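Local coordinates for phosphoserine aminotransferase SerC (Cytophaga hutchinsonii ATCC 33406, PDB 3FFR), which probably catalyses the reversible, pyridoxal phosphate-dependent transfer of an amino group between glutamate and 3-phosphohydroxypyruvate, a step of serine biosynthesis, at residues Trp202-Arg207 against His226-Met231; Val166-Ser171 against Pro175-Thr180; Glu63-Ala68 against Glu233-Asn238. One frame throughout, in Å; residues are numbered along the deposited sequence.

In the fold
All three contacts reach the same seven-stranded mixed sheet. Interactions 1 and 3 share helix 228-235 and draw on the neighbouring antiparallel strands 200-205 and 62-67; their centres lie 8 Å apart, and they meet through backbone pairing of W202 with L65 and through M231 against L67. Interaction 1 is wholly apolar and buried. Interaction 3 also begins in apolar packing, but its other end carries E63 and R236 to the outside, where a glycol molecule lies. Interaction 2, about 17 Å from interaction 1 and 19 Å from interaction 3 between centres, is buried nearer the middle of the chain and pairs apolar packing with an Asx turn at D167, whose carboxylate also reaches the cofactor.

Interaction 1: residues Trp202-Arg207 against His226-Met231; sequences WILNDR and HTIPSM
W202 swings its indole from strand 200-205 toward I228 and M231 by placing CG opposite its backbone N (chi1 -171°), while L204 holds CG in the crowded position between N and C (chi1 74°), directing CD1 to the same place. L204 CD1 sits above one face of the indole, toward its rim, and the I228 tip abuts both: its CD1 lies 3.6 Å from W202 CH2 and 3.6 Å, tip to tip, from L204 CD1. M231, deposited as selenomethionine, bends at chi3 (-71°) and brings its CE to 3.8 Å from W202 CZ3. The I228 and M231 side chains cross that of W202 at about a right angle, and the broad indole offers the far rim of its six-membered ring to both. Replacing the indole by an alanine methyl here is likely to open a gap beside I228 CD1 and M231 CE and to leave S184 OG without its indole N-H partner. T227, the N-cap, fixes the helix start, its OG1 accepting from S230 N at 3.0 Å. Helix 228-235 packs on the sheet beside helix 206-217, which touches I228 too, while helix 70-81 and L67 of strand 62-67 meet the indole.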
ATOM      1  N   TRP A 202       2.360  -3.436  11.787  1.00 25.31           N
ATOM      2  CA  TRP A 202       1.799  -3.028  13.079  1.00 25.65           C
ATOM      3  C   TRP A 202       1.791  -4.225  14.014  1.00 27.53           C
ATOM      4  O   TRP A 202       1.084  -5.180  13.817  1.00 27.92           O
ATOM      5  CB  TRP A 202       0.401  -2.430  12.875  1.00 27.95           C
ATOM      6  CG  TRP A 202      -0.229  -1.782  14.065  1.00 27.28           C
ATOM      7  CD1 TRP A 202       0.373  -1.473  15.254  1.00 26.95           C
ATOM      8  CD2 TRP A 202      -1.550  -1.211  14.127  1.00 26.07           C
ATOM      9  NE1 TRP A 202      -0.521  -0.856  16.083  1.00 26.48           N
ATOM     10  CE2 TRP A 202      -1.702  -0.657  15.416  1.00 25.38           C
ATOM     11  CE3 TRP A 202      -2.625  -1.168  13.242  1.00 27.71           C
ATOM     12  CZ2 TRP A 202      -2.895  -0.043  15.844  1.00 23.92           C
ATOM     13  CZ3 TRP A 202      -3.815  -0.557  13.665  1.00 27.28           C
ATOM     14  CH2 TRP A 202      -3.945  -0.020  14.954  1.00 26.02           C
ATOM     15  N   ILE A 203       2.634  -4.132  15.026  1.00 26.76           N
ATOM     16  CA  ILE A 203       2.748  -5.145  16.066  1.00 26.83           C
ATOM     17  C   ILE A 203       1.956  -4.613  17.259  1.00 26.65           C
ATOM     18  O   ILE A 203       2.186  -3.489  17.727  1.00 26.92           O
ATOM     19  CB  ILE A 203       4.230  -5.375  16.418  1.00 26.26           C
ATOM     20  CG1 ILE A 203       4.941  -6.064  15.221  1.00 29.87           C
ATOM     21  CG2 ILE A 203       4.370  -6.175  17.721  1.00 27.24           C
ATOM     22  CD1 ILE A 203       6.432  -6.150  15.381  1.00 33.07           C
ATOM     23  N   LEU A 204       0.993  -5.399  17.722  1.00 26.98           N
ATOM     24  CA  LEU A 204       0.105  -4.906  18.783  1.00 24.61           C
ATOM     25  C   LEU A 204      -0.371  -6.013  19.679  1.00 28.54           C
ATOM     26  O   LEU A 204      -0.473  -7.156  19.271  1.00 25.89           O
ATOM     27  CB  LEU A 204      -1.113  -4.194  18.163  1.00 27.60           C
ATOM     28  CG  LEU A 204      -2.243  -5.018  17.483  1.00 27.59           C
ATOM     29  CD1 LEU A 204      -3.372  -4.078  17.048  1.00 33.02           C
ATOM     30  CD2 LEU A 204      -1.765  -5.893  16.271  1.00 29.87           C
ATOM     31  N   ASN A 205      -0.670  -5.635  20.906  1.00 27.31           N
ATOM     32  CA  ASN A 205      -1.126  -6.599  21.900  1.00 26.47           C
ATOM     33  C   ASN A 205      -2.626  -6.634  22.159  1.00 27.03           C
ATOM     34  O   ASN A 205      -3.471  -5.920  21.572  1.00 27.57           O
ATOM     35  CB  ASN A 205      -0.333  -6.474  23.224  1.00 27.99           C
ATOM     36  CG  ASN A 205      -0.750  -5.259  24.063  1.00 27.06           C
ATOM     37  OD1 ASN A 205      -1.675  -4.543  23.711  1.00 27.34           O
ATOM     38  ND2 ASN A 205      -0.054  -5.031  25.179  1.00 24.15           N
ATOM     39  N   ASP A 206      -2.936  -7.550  23.059  1.00 28.46           N
ATOM     40  CA  ASP A 206      -4.318  -7.807  23.484  1.00 28.50           C
ATOM     41  C   ASP A 206      -5.026  -6.548  23.982  1.00 26.71           C
ATOM     42  O   ASP A 206      -6.227  -6.377  23.771  1.00 28.05           O
ATOM     43  CB  ASP A 206      -4.364  -8.893  24.598  1.00 31.43           C
ATOM     44  CG  ASP A 206      -3.549  -8.506  25.902  1.00 36.18           C
ATOM     45  OD1 ASP A 206      -2.329  -8.164  25.895  1.00 29.04           O
ATOM     46  OD2 ASP A 206      -4.159  -8.597  27.003  1.00 41.32           O
ATOM     47  N   ARG A 207      -4.288  -5.708  24.698  1.00 26.38           N
ATOM     48  CA  ARG A 207      -4.869  -4.469  25.265  1.00 25.69           C
ATOM     49  C   ARG A 207      -5.316  -3.503  24.143  1.00 26.48           C
ATOM     50  O   ARG A 207      -6.373  -2.844  24.192  1.00 27.51           O
ATOM     51  CB  ARG A 207      -3.884  -3.785  26.228  1.00 29.11           C
ATOM     52  CG  ARG A 207      -3.492  -4.666  27.415  1.00 31.85           C
ATOM     53  CD  ARG A 207      -2.635  -3.968  28.421  1.00 33.63           C
ATOM     54  NE  ARG A 207      -3.340  -2.853  29.029  1.00 33.82           N
ATOM     55  CZ  ARG A 207      -2.994  -1.570  28.913  1.00 38.27           C
ATOM     56  NH1 ARG A 207      -1.914  -1.193  28.261  1.00 35.92           N
ATOM     57  NH2 ARG A 207      -3.738  -0.648  29.498  1.00 39.44           N
ATOM     58  N   HIS A 226      -9.561  -1.591   7.392  1.00 24.87           N
ATOM     59  CA  HIS A 226      -8.443  -1.636   8.317  1.00 26.15           C
ATOM     60  C   HIS A 226      -8.769  -1.306   9.761  1.00 26.64           C
ATOM     61  O   HIS A 226      -7.959  -0.717  10.478  1.00 26.02           O
ATOM     62  CB  HIS A 226      -7.174  -0.931   7.813  1.00 26.77           C
ATOM     63  CG  HIS A 226      -6.416  -1.728   6.781  1.00 26.04           C
ATOM     64  ND1 HIS A 226      -5.365  -1.211   6.043  1.00 25.49           N
ATOM     65  CD2 HIS A 226      -6.589  -2.997   6.352  1.00 25.29           C
ATOM     66  CE1 HIS A 226      -4.901  -2.150   5.230  1.00 29.09           C
ATOM     67  NE2 HIS A 226      -5.652  -3.236   5.375  1.00 26.86           N
ATOM     68  N   THR A 227      -9.958  -1.709  10.190  1.00 26.84           N
ATOM     69  CA  THR A 227     -10.215  -1.741  11.612  1.00 27.18           C
ATOM     70  C   THR A 227      -9.367  -2.882  12.141  1.00 27.39           C
ATOM     71  O   THR A 227      -9.039  -3.830  11.413  1.00 26.56           O
ATOM     72  CB  THR A 227     -11.683  -2.019  12.007  1.00 27.60           C
ATOM     73  OG1 THR A 227     -12.049  -3.392  11.701  1.00 26.52           O
ATOM     74  CG2 THR A 227     -12.625  -1.002  11.329  1.00 27.51           C
ATOM     75  N   ILE A 228      -9.019  -2.815  13.430  1.00 27.11           N
ATOM     76  CA  ILE A 228      -8.292  -3.918  14.038  1.00 26.20           C
ATOM     77  C   ILE A 228      -9.065  -5.260  13.912  1.00 26.05           C
ATOM     78  O   ILE A 228      -8.490  -6.263  13.509  1.00 27.26           O
ATOM     79  CB  ILE A 228      -7.859  -3.602  15.495  1.00 27.00           C
ATOM     80  CG1 ILE A 228      -6.676  -2.613  15.442  1.00 27.47           C
ATOM     81  CG2 ILE A 228      -7.402  -4.888  16.236  1.00 26.01           C
ATOM     82  CD1 ILE A 228      -6.335  -2.028  16.810  1.00 27.57           C
ATOM     83  N   PRO A 229     -10.363  -5.296  14.249  1.00 26.96           N
ATOM     84  CA  PRO A 229     -11.080  -6.569  14.116  1.00 26.82           C
ATOM     85  C   PRO A 229     -11.105  -7.127  12.709  1.00 28.18           C
ATOM     86  O   PRO A 229     -10.987  -8.339  12.511  1.00 30.11           O
ATOM     87  CB  PRO A 229     -12.473  -6.227  14.632  1.00 27.78           C
ATOM     88  CG  PRO A 229     -12.198  -5.179  15.663  1.00 28.16           C
ATOM     89  CD  PRO A 229     -11.157  -4.321  15.012  1.00 26.80           C
ATOM     90  N   SER A 230     -11.211  -6.241  11.744  1.00 27.12           N
ATOM     91  CA  SER A 230     -11.208  -6.650  10.333  1.00 26.51           C
ATOM     92  C   SER A 230      -9.866  -7.322   9.991  1.00 26.74           C
ATOM     93  O   SER A 230      -9.810  -8.410   9.439  1.00 26.53           O
ATOM     94  CB  SER A 230     -11.521  -5.481   9.413  1.00 27.91           C
ATOM     95  OG  SER A 230     -11.314  -5.817   8.043  1.00 29.89           O
HETATM   96  N   MSE A 231      -8.779  -6.654  10.360  1.00 25.35           N
HETATM   97  CA  MSE A 231      -7.431  -7.152  10.056  1.00 27.04           C
HETATM   98  C   MSE A 231      -7.117  -8.439  10.809  1.00 25.99           C
HETATM   99  O   MSE A 231      -6.468  -9.367  10.264  1.00 26.94           O
HETATM  100  CB  MSE A 231      -6.383  -6.076  10.350  1.00 25.56           C
HETATM  101  CG  MSE A 231      -6.411  -4.905   9.371  1.00 26.29           C
HETATM  102 SE   MSE A 231      -4.969  -3.681   9.640  0.75 24.23          SE
HETATM  103  CE  MSE A 231      -5.570  -2.909  11.314  1.00 27.16           C
TER

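Interaction 2: residues Val166-Ser171 against Pro175-Thr180; sequences VDAVSS and PKFDWT
F177 reaches from the loop after strand 163-167 back to that strand, setting its ring end against V166 and A168. Its CZ lies 3.8 Å from V166 CG1, and the A168 methyl comes in at the ring edge, near the ring plane, with CB 4.2 Å from F177 CZ. V166 turns CG1 anti to its backbone N (chi1 -176°), which brings this methyl to the CZ-CE1 end of the ring; two residues on, the short A168 side chain leaves room for the ring edge. Nearer the turn, P175 lies against S171, its CD 3.5 Å from S171 O and 3.8 Å from S171 CB. Proline suits this place, since its ring offers a compact apolar surface to the chain just before it.

Between V166 and A168, on a side chain pointing the other way, sits a hallmark of fold type I aminotransferases: D167 OD2 bonds to N1 of the pyridine of the modified lysine at position 191, the internal aldimine, and to W74 NE1. The other oxygen, OD1, closes an Asx turn, accepting from V169 N at 3.1 Å nearly in line with its C-O bond, so that the carboxylate is gripped from both ends.

Further out, S171 OG bonds to H138 ND1, and S171 N bonds to A168 O, tightening the turn. V149 and I152 of helix 149-152 touch F177. On the loop side, F177 CB rests 3.8 Å above one face of the W179 indole, toward its rim, and W179 meets Y62 edge-to-face. The bond from T180 N to D178 OD1 (2.9 Å) makes a second Asx turn, and T180 OG1 adds a side-chain bond to the same oxygen (2.7 Å), both arriving from one face of the carboxylate plane.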
ATOM      1  N   VAL A 166       4.947   2.664  20.083  1.00 25.87           N
ATOM      2  CA  VAL A 166       6.290   3.117  19.730  1.00 25.47           C
ATOM      3  C   VAL A 166       6.523   3.062  18.212  1.00 26.71           C
ATOM      4  O   VAL A 166       6.383   2.024  17.565  1.00 27.14           O
ATOM      5  CB  VAL A 166       7.377   2.288  20.452  1.00 25.75           C
ATOM      6  CG1 VAL A 166       8.779   2.852  20.126  1.00 25.00           C
ATOM      7  CG2 VAL A 166       7.157   2.257  21.975  1.00 25.93           C
ATOM      8  N   ASP A 167       6.851   4.224  17.665  1.00 25.33           N
ATOM      9  CA  ASP A 167       7.305   4.364  16.278  1.00 25.85           C
ATOM     10  C   ASP A 167       8.779   3.972  16.258  1.00 28.05           C
ATOM     11  O   ASP A 167       9.621   4.621  16.890  1.00 26.84           O
ATOM     12  CB  ASP A 167       7.027   5.800  15.803  1.00 25.66           C
ATOM     13  CG  ASP A 167       7.509   6.084  14.404  1.00 27.45           C
ATOM     14  OD1 ASP A 167       8.487   5.462  13.947  1.00 26.63           O
ATOM     15  OD2 ASP A 167       6.892   6.990  13.803  1.00 26.60           O
ATOM     16  N   ALA A 168       9.070   2.835  15.626  1.00 26.56           N
ATOM     17  CA  ALA A 168      10.480   2.340  15.450  1.00 26.78           C
ATOM     18  C   ALA A 168      10.767   2.111  13.957  1.00 26.28           C
ATOM     19  O   ALA A 168      11.531   1.264  13.557  1.00 27.51           O
ATOM     20  CB  ALA A 168      10.730   1.066  16.281  1.00 26.82           C
ATOM     21  N   VAL A 169      10.103   2.934  13.166  1.00 26.48           N
ATOM     22  CA  VAL A 169      10.143   2.913  11.726  1.00 26.56           C
ATOM     23  C   VAL A 169      11.558   2.929  11.181  1.00 28.11           C
ATOM     24  O   VAL A 169      11.906   2.146  10.308  1.00 26.70           O
ATOM     25  CB  VAL A 169       9.298   4.074  11.108  1.00 26.19           C
ATOM     26  CG1 VAL A 169       9.558   4.231   9.598  1.00 28.38           C
ATOM     27  CG2 VAL A 169       7.783   3.881  11.410  1.00 25.99           C
ATOM     28  N   SER A 170      12.395   3.774  11.762  1.00 26.45           N
ATOM     29  CA  SER A 170      13.768   3.933  11.254  1.00 26.93           C
ATOM     30  C   SER A 170      14.808   3.285  12.143  1.00 26.02           C
ATOM     31  O   SER A 170      16.009   3.607  12.079  1.00 27.83           O
ATOM     32  CB  SER A 170      14.086   5.402  10.983  1.00 28.95           C
ATOM     33  OG  SER A 170      13.935   6.173  12.172  1.00 27.31           O
ATOM     34  N   SER A 171      14.367   2.342  12.972  1.00 26.94           N
ATOM     35  CA  SER A 171      15.309   1.648  13.868  1.00 26.28           C
ATOM     36  C   SER A 171      15.140   0.134  14.026  1.00 26.33           C
ATOM     37  O   SER A 171      16.131  -0.576  14.147  1.00 27.23           O
ATOM     38  CB  SER A 171      15.300   2.304  15.245  1.00 26.61           C
ATOM     39  OG  SER A 171      14.007   2.288  15.804  1.00 26.24           O
ATOM     40  N   PRO A 175      16.445  -1.609  18.421  1.00 26.57           N
ATOM     41  CA  PRO A 175      15.978  -1.703  19.810  1.00 27.68           C
ATOM     42  C   PRO A 175      15.442  -3.058  20.176  1.00 28.20           C
ATOM     43  O   PRO A 175      14.799  -3.723  19.369  1.00 28.23           O
ATOM     44  CB  PRO A 175      14.840  -0.690  19.862  1.00 29.19           C
ATOM     45  CG  PRO A 175      14.359  -0.586  18.426  1.00 28.27           C
ATOM     46  CD  PRO A 175      15.617  -0.678  17.638  1.00 28.25           C
ATOM     47  N   LYS A 176      15.713  -3.434  21.418  1.00 28.57           N
ATOM     48  CA  LYS A 176      15.210  -4.678  21.964  0.50 28.80           C
ATOM     49  C   LYS A 176      14.191  -4.334  23.039  1.00 28.43           C
ATOM     50  O   LYS A 176      14.516  -4.061  24.200  1.00 27.12           O
ATOM     51  CB  LYS A 176      16.319  -5.563  22.527  0.50 29.17           C
ATOM     52  CG  LYS A 176      15.766  -6.938  22.921  0.50 30.09           C
ATOM     53  CD  LYS A 176      16.813  -7.934  23.386  0.50 31.38           C
ATOM     54  CE  LYS A 176      16.166  -9.294  23.617  0.50 36.11           C
ATOM     55  NZ  LYS A 176      15.096  -9.219  24.642  0.50 43.09           N
ATOM     56  N   PHE A 177      12.940  -4.333  22.633  1.00 27.75           N
ATOM     57  CA  PHE A 177      11.864  -3.938  23.538  1.00 28.23           C
ATOM     58  C   PHE A 177      11.541  -4.945  24.608  1.00 28.54           C
ATOM     59  O   PHE A 177      11.729  -6.151  24.450  1.00 30.29           O
ATOM     60  CB  PHE A 177      10.573  -3.563  22.769  1.00 26.34           C
ATOM     61  CG  PHE A 177      10.746  -2.353  21.882  1.00 27.66           C
ATOM     62  CD1 PHE A 177      10.785  -1.065  22.446  1.00 28.66           C
ATOM     63  CD2 PHE A 177      10.939  -2.489  20.529  1.00 26.57           C
ATOM     64  CE1 PHE A 177      11.012   0.039  21.675  1.00 29.64           C
ATOM     65  CE2 PHE A 177      11.147  -1.367  19.735  1.00 26.77           C
ATOM     66  CZ  PHE A 177      11.190  -0.099  20.318  1.00 29.20           C
ATOM     67  N   ASP A 178      11.098  -4.392  25.724  1.00 30.43           N
ATOM     68  CA  ASP A 178      10.474  -5.172  26.780  1.00 29.75           C
ATOM     69  C   ASP A 178       8.988  -5.066  26.451  1.00 29.86           C
ATOM     70  O   ASP A 178       8.360  -4.018  26.648  1.00 28.57           O
ATOM     71  CB  ASP A 178      10.749  -4.588  28.151  1.00 30.52           C
ATOM     72  CG  ASP A 178      10.051  -5.354  29.257  1.00 31.99           C
ATOM     73  OD1 ASP A 178       9.047  -6.053  29.023  1.00 30.32           O
ATOM     74  OD2 ASP A 178      10.512  -5.209  30.405  1.00 31.88           O
ATOM     75  N   TRP A 179       8.447  -6.157  25.927  1.00 28.18           N
ATOM     76  CA  TRP A 179       7.082  -6.158  25.400  1.00 29.21           C
ATOM     77  C   TRP A 179       6.044  -6.048  26.490  1.00 28.17           C
ATOM     78  O   TRP A 179       4.881  -5.839  26.207  1.00 30.75           O
ATOM     79  CB  TRP A 179       6.837  -7.409  24.550  1.00 28.44           C
ATOM     80  CG  TRP A 179       7.808  -7.496  23.395  1.00 29.71           C
ATOM     81  CD1 TRP A 179       8.842  -8.385  23.263  1.00 31.52           C
ATOM     82  CD2 TRP A 179       7.880  -6.631  22.267  1.00 26.93           C
ATOM     83  NE1 TRP A 179       9.533  -8.138  22.118  1.00 32.22           N
ATOM     84  CE2 TRP A 179       8.959  -7.071  21.477  1.00 28.47           C
ATOM     85  CE3 TRP A 179       7.119  -5.546  21.830  1.00 31.26           C
ATOM     86  CZ2 TRP A 179       9.312  -6.451  20.295  1.00 30.33           C
ATOM     87  CZ3 TRP A 179       7.453  -4.953  20.631  1.00 33.98           C
ATOM     88  CH2 TRP A 179       8.550  -5.404  19.883  1.00 32.05           C
ATOM     89  N   THR A 180       6.464  -6.171  27.741  1.00 25.87           N
ATOM     90  CA  THR A 180       5.508  -6.056  28.835  1.00 29.02           C
ATOM     91  C   THR A 180       5.322  -4.616  29.266  1.00 30.17           C
ATOM     92  O   THR A 180       4.341  -4.303  29.944  1.00 30.49           O
ATOM     93  CB  THR A 180       5.930  -6.863  30.089  1.00 28.95           C
ATOM     94  OG1 THR A 180       7.012  -6.205  30.754  1.00 28.75           O
ATOM     95  CG2 THR A 180       6.288  -8.322  29.726  1.00 28.88           C
TER

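Interaction 3: residues Glu63-Ala68 against Glu233-Asn238; sequences EVLFLA and EKARVN. With P33 (3,6,9,12,15,18-hexaoxaicosane-1,20-diol), chain K.
L65 on strand 62-67 and A235 on helix 228-235 bring their CA atoms to 6.9 Å, and a type I turn runs from A235 to N238. So close an approach suits alanine, whose single methyl fills the space: L65 CD2 touches A235 CB at 3.7 Å. L65 sends CB past the helix rather than at it, and only the far end of its branched chain closes in on the methyl.

A Schellman motif ends the helix, with N238 N bonded to A235 O at 3.0 Å and Q239 N to K234 O; N238 takes the positive phi that this motif needs, a conformation asparagine tolerates well. At the outer end E63 bends at chi2 (60°), folding its carboxylate back over its own strand. There OE2 accepts from V64 N at 2.9 Å in a nearly straight bond (169°), on the anti side of the carboxylate and somewhat out of its plane. K53 NZ forms a salt bridge to the same oxygen, so OE2 is held twice. OE1 takes a weak hydrogen bond of 3.1 Å from O1 of a glycol molecule, probably from the crystallisation liquor. The extended R236 presents the edge of its guanidinium to that molecule, NH2 3.4 Å from its C3.

Strand 62-67 is the outermost of its sheet within the chain. L65 packs on L204 of adjacent strand 200-205, Y45 of helix 39-55 touches both A235 and F66, and A68 meets A68 of the second subunit.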
ATOM      1  N   GLU A  63       0.186  -9.709  18.256  1.00 27.38           N
ATOM      2  CA  GLU A  63      -0.094 -10.084  16.864  1.00 28.44           C
ATOM      3  C   GLU A  63       0.641  -9.142  15.898  1.00 29.80           C
ATOM      4  O   GLU A  63       1.072  -8.050  16.265  1.00 27.46           O
ATOM      5  CB  GLU A  63      -1.585 -10.073  16.583  1.00 28.71           C
ATOM      6  CG  GLU A  63      -1.861 -10.643  15.214  1.00 38.58           C
ATOM      7  CD  GLU A  63      -1.368 -12.070  15.082  1.00 44.25           C
ATOM      8  OE1 GLU A  63      -2.077 -12.942  15.653  1.00 37.64           O
ATOM      9  OE2 GLU A  63      -0.310 -12.303  14.417  1.00 28.31           O
ATOM     10  N   VAL A  64       0.794  -9.620  14.673  1.00 28.24           N
ATOM     11  CA  VAL A  64       1.456  -8.884  13.620  1.00 25.94           C
ATOM     12  C   VAL A  64       0.412  -8.612  12.553  1.00 26.30           C
ATOM     13  O   VAL A  64      -0.234  -9.552  12.094  1.00 26.49           O
ATOM     14  CB  VAL A  64       2.596  -9.727  12.979  1.00 26.85           C
ATOM     15  CG1 VAL A  64       3.124  -9.069  11.688  1.00 27.04           C
ATOM     16  CG2 VAL A  64       3.743  -9.962  13.933  1.00 26.38           C
ATOM     17  N   LEU A  65       0.262  -7.346  12.162  1.00 27.78           N
ATOM     18  CA  LEU A  65      -0.658  -6.934  11.100  1.00 25.72           C
ATOM     19  C   LEU A  65       0.074  -6.180   9.998  1.00 27.40           C
ATOM     20  O   LEU A  65       0.979  -5.388  10.251  1.00 27.50           O
ATOM     21  CB  LEU A  65      -1.816  -6.047  11.614  1.00 26.68           C
ATOM     22  CG  LEU A  65      -2.644  -6.674  12.747  1.00 27.38           C
ATOM     23  CD1 LEU A  65      -3.716  -5.633  13.182  1.00 26.06           C
ATOM     24  CD2 LEU A  65      -3.294  -8.030  12.328  1.00 26.86           C
ATOM     25  N   PHE A  66      -0.331  -6.473   8.771  1.00 25.57           N
ATOM     26  CA  PHE A  66       0.224  -5.812   7.601  1.00 25.54           C
ATOM     27  C   PHE A  66      -0.698  -4.743   6.996  1.00 27.21           C
ATOM     28  O   PHE A  66      -1.889  -4.975   6.744  1.00 27.63           O
ATOM     29  CB  PHE A  66       0.578  -6.807   6.506  1.00 25.41           C
ATOM     30  CG  PHE A  66       1.597  -7.835   6.918  1.00 27.12           C
ATOM     31  CD1 PHE A  66       2.871  -7.469   7.345  1.00 28.07           C
ATOM     32  CD2 PHE A  66       1.278  -9.170   6.900  1.00 30.33           C
ATOM     33  CE1 PHE A  66       3.805  -8.428   7.719  1.00 29.13           C
ATOM     34  CE2 PHE A  66       2.214 -10.135   7.273  1.00 28.12           C
ATOM     35  CZ  PHE A  66       3.462  -9.764   7.695  1.00 28.46           C
ATOM     36  N   LEU A  67      -0.098  -3.572   6.799  1.00 27.11           N
ATOM     37  CA  LEU A  67      -0.751  -2.389   6.210  1.00 25.32           C
ATOM     38  C   LEU A  67       0.113  -1.818   5.077  1.00 26.44           C
ATOM     39  O   LEU A  67       1.126  -2.415   4.684  1.00 27.26           O
ATOM     40  CB  LEU A  67      -1.111  -1.331   7.248  1.00 25.04           C
ATOM     41  CG  LEU A  67      -2.025  -1.821   8.388  1.00 26.70           C
ATOM     42  CD1 LEU A  67      -1.283  -2.582   9.482  1.00 23.04           C
ATOM     43  CD2 LEU A  67      -2.841  -0.627   9.006  1.00 24.55           C
ATOM     44  N   ALA A  68      -0.258  -0.646   4.566  1.00 26.24           N
ATOM     45  CA  ALA A  68       0.418  -0.131   3.346  1.00 25.81           C
ATOM     46  C   ALA A  68       1.654   0.687   3.639  1.00 25.98           C
ATOM     47  O   ALA A  68       2.568   0.779   2.829  1.00 26.91           O
ATOM     48  CB  ALA A  68      -0.573   0.726   2.519  1.00 25.91           C
ATOM     49  N   GLU A 233      -9.226 -10.746  11.998  1.00 29.55           N
ATOM     50  CA  GLU A 233     -10.011 -11.869  11.530  1.00 32.41           C
ATOM     51  C   GLU A 233      -9.273 -12.541  10.359  1.00 33.89           C
ATOM     52  O   GLU A 233      -9.166 -13.779  10.277  1.00 33.18           O
ATOM     53  CB  GLU A 233     -11.385 -11.365  11.114  1.00 33.40           C
ATOM     54  CG  GLU A 233     -12.325 -12.394  10.631  1.00 46.54           C
ATOM     55  CD  GLU A 233     -13.663 -11.784  10.278  1.00 61.29           C
ATOM     56  OE1 GLU A 233     -13.690 -10.690   9.647  1.00 63.58           O
ATOM     57  OE2 GLU A 233     -14.685 -12.397  10.642  1.00 71.41           O
ATOM     58  N   LYS A 234      -8.759 -11.705   9.462  1.00 29.84           N
ATOM     59  CA  LYS A 234      -8.013 -12.195   8.300  1.00 28.29           C
ATOM     60  C   LYS A 234      -6.629 -12.717   8.714  1.00 28.65           C
ATOM     61  O   LYS A 234      -6.191 -13.775   8.231  1.00 30.17           O
ATOM     62  CB  LYS A 234      -7.943 -11.152   7.169  1.00 28.50           C
ATOM     63  CG  LYS A 234      -9.218 -11.011   6.426  1.00 30.44           C
ATOM     64  CD  LYS A 234      -9.516 -12.209   5.584  1.00 31.04           C
ATOM     65  CE  LYS A 234     -10.651 -11.993   4.624  1.00 38.08           C
ATOM     66  NZ  LYS A 234     -11.930 -12.337   5.189  1.00 38.33           N
ATOM     67  N   ALA A 235      -5.958 -12.031   9.647  1.00 26.77           N
ATOM     68  CA  ALA A 235      -4.615 -12.443  10.090  1.00 29.98           C
ATOM     69  C   ALA A 235      -4.640 -13.858  10.636  1.00 29.89           C
ATOM     70  O   ALA A 235      -3.696 -14.640  10.456  1.00 29.14           O
ATOM     71  CB  ALA A 235      -4.034 -11.476  11.168  1.00 29.20           C
ATOM     72  N   ARG A 236      -5.767 -14.204  11.232  1.00 31.50           N
ATOM     73  CA  ARG A 236      -5.936 -15.540  11.861  1.00 32.87           C
ATOM     74  C   ARG A 236      -6.037 -16.690  10.840  1.00 32.42           C
ATOM     75  O   ARG A 236      -5.830 -17.863  11.176  1.00 31.91           O
ATOM     76  CB  ARG A 236      -7.045 -15.489  12.924  1.00 35.64           C
ATOM     77  CG  ARG A 236      -6.490 -14.671  14.120  1.00 42.59           C
ATOM     78  CD  ARG A 236      -7.447 -14.342  15.248  1.00 54.03           C
ATOM     79  NE  ARG A 236      -6.667 -13.841  16.391  1.00 55.48           N
ATOM     80  CZ  ARG A 236      -7.183 -13.331  17.500  1.00 58.47           C
ATOM     81  NH1 ARG A 236      -8.500 -13.214  17.629  1.00 64.04           N
ATOM     82  NH2 ARG A 236      -6.374 -12.925  18.477  1.00 57.63           N
ATOM     83  N   VAL A 237      -6.269 -16.334   9.586  1.00 30.70           N
ATOM     84  CA  VAL A 237      -6.266 -17.285   8.472  1.00 29.13           C
ATOM     85  C   VAL A 237      -5.128 -16.956   7.480  1.00 29.02           C
ATOM     86  O   VAL A 237      -5.127 -17.365   6.322  1.00 29.34           O
ATOM     87  CB  VAL A 237      -7.629 -17.443   7.786  1.00 28.35           C
ATOM     88  CG1 VAL A 237      -8.590 -18.137   8.769  1.00 33.04           C
ATOM     89  CG2 VAL A 237      -8.215 -16.079   7.242  1.00 28.54           C
ATOM     90  N   ASN A 238      -4.151 -16.215   7.973  1.00 28.80           N
ATOM     91  CA  ASN A 238      -2.955 -15.856   7.182  1.00 26.96           C
ATOM     92  C   ASN A 238      -3.279 -15.080   5.924  1.00 28.74           C
ATOM     93  O   ASN A 238      -2.705 -15.295   4.859  1.00 27.44           O
ATOM     94  CB  ASN A 238      -2.134 -17.120   6.856  1.00 26.85           C
ATOM     95  CG  ASN A 238      -1.633 -17.811   8.098  1.00 28.97           C
ATOM     96  OD1 ASN A 238      -1.985 -18.965   8.374  1.00 39.39           O
ATOM     97  ND2 ASN A 238      -0.821 -17.129   8.852  1.00 27.94           N
TER
HETATM   98  O4  P33 K 371      -3.575 -11.040  21.641  1.00 64.40           O
HETATM   99  C3  P33 K 371      -3.793 -11.808  20.450  1.00 62.33           C
HETATM  100  C2  P33 K 371      -2.626 -12.717  20.067  1.00 54.00           C
HETATM  101  O1  P33 K 371      -2.817 -13.118  18.686  1.00 57.45           O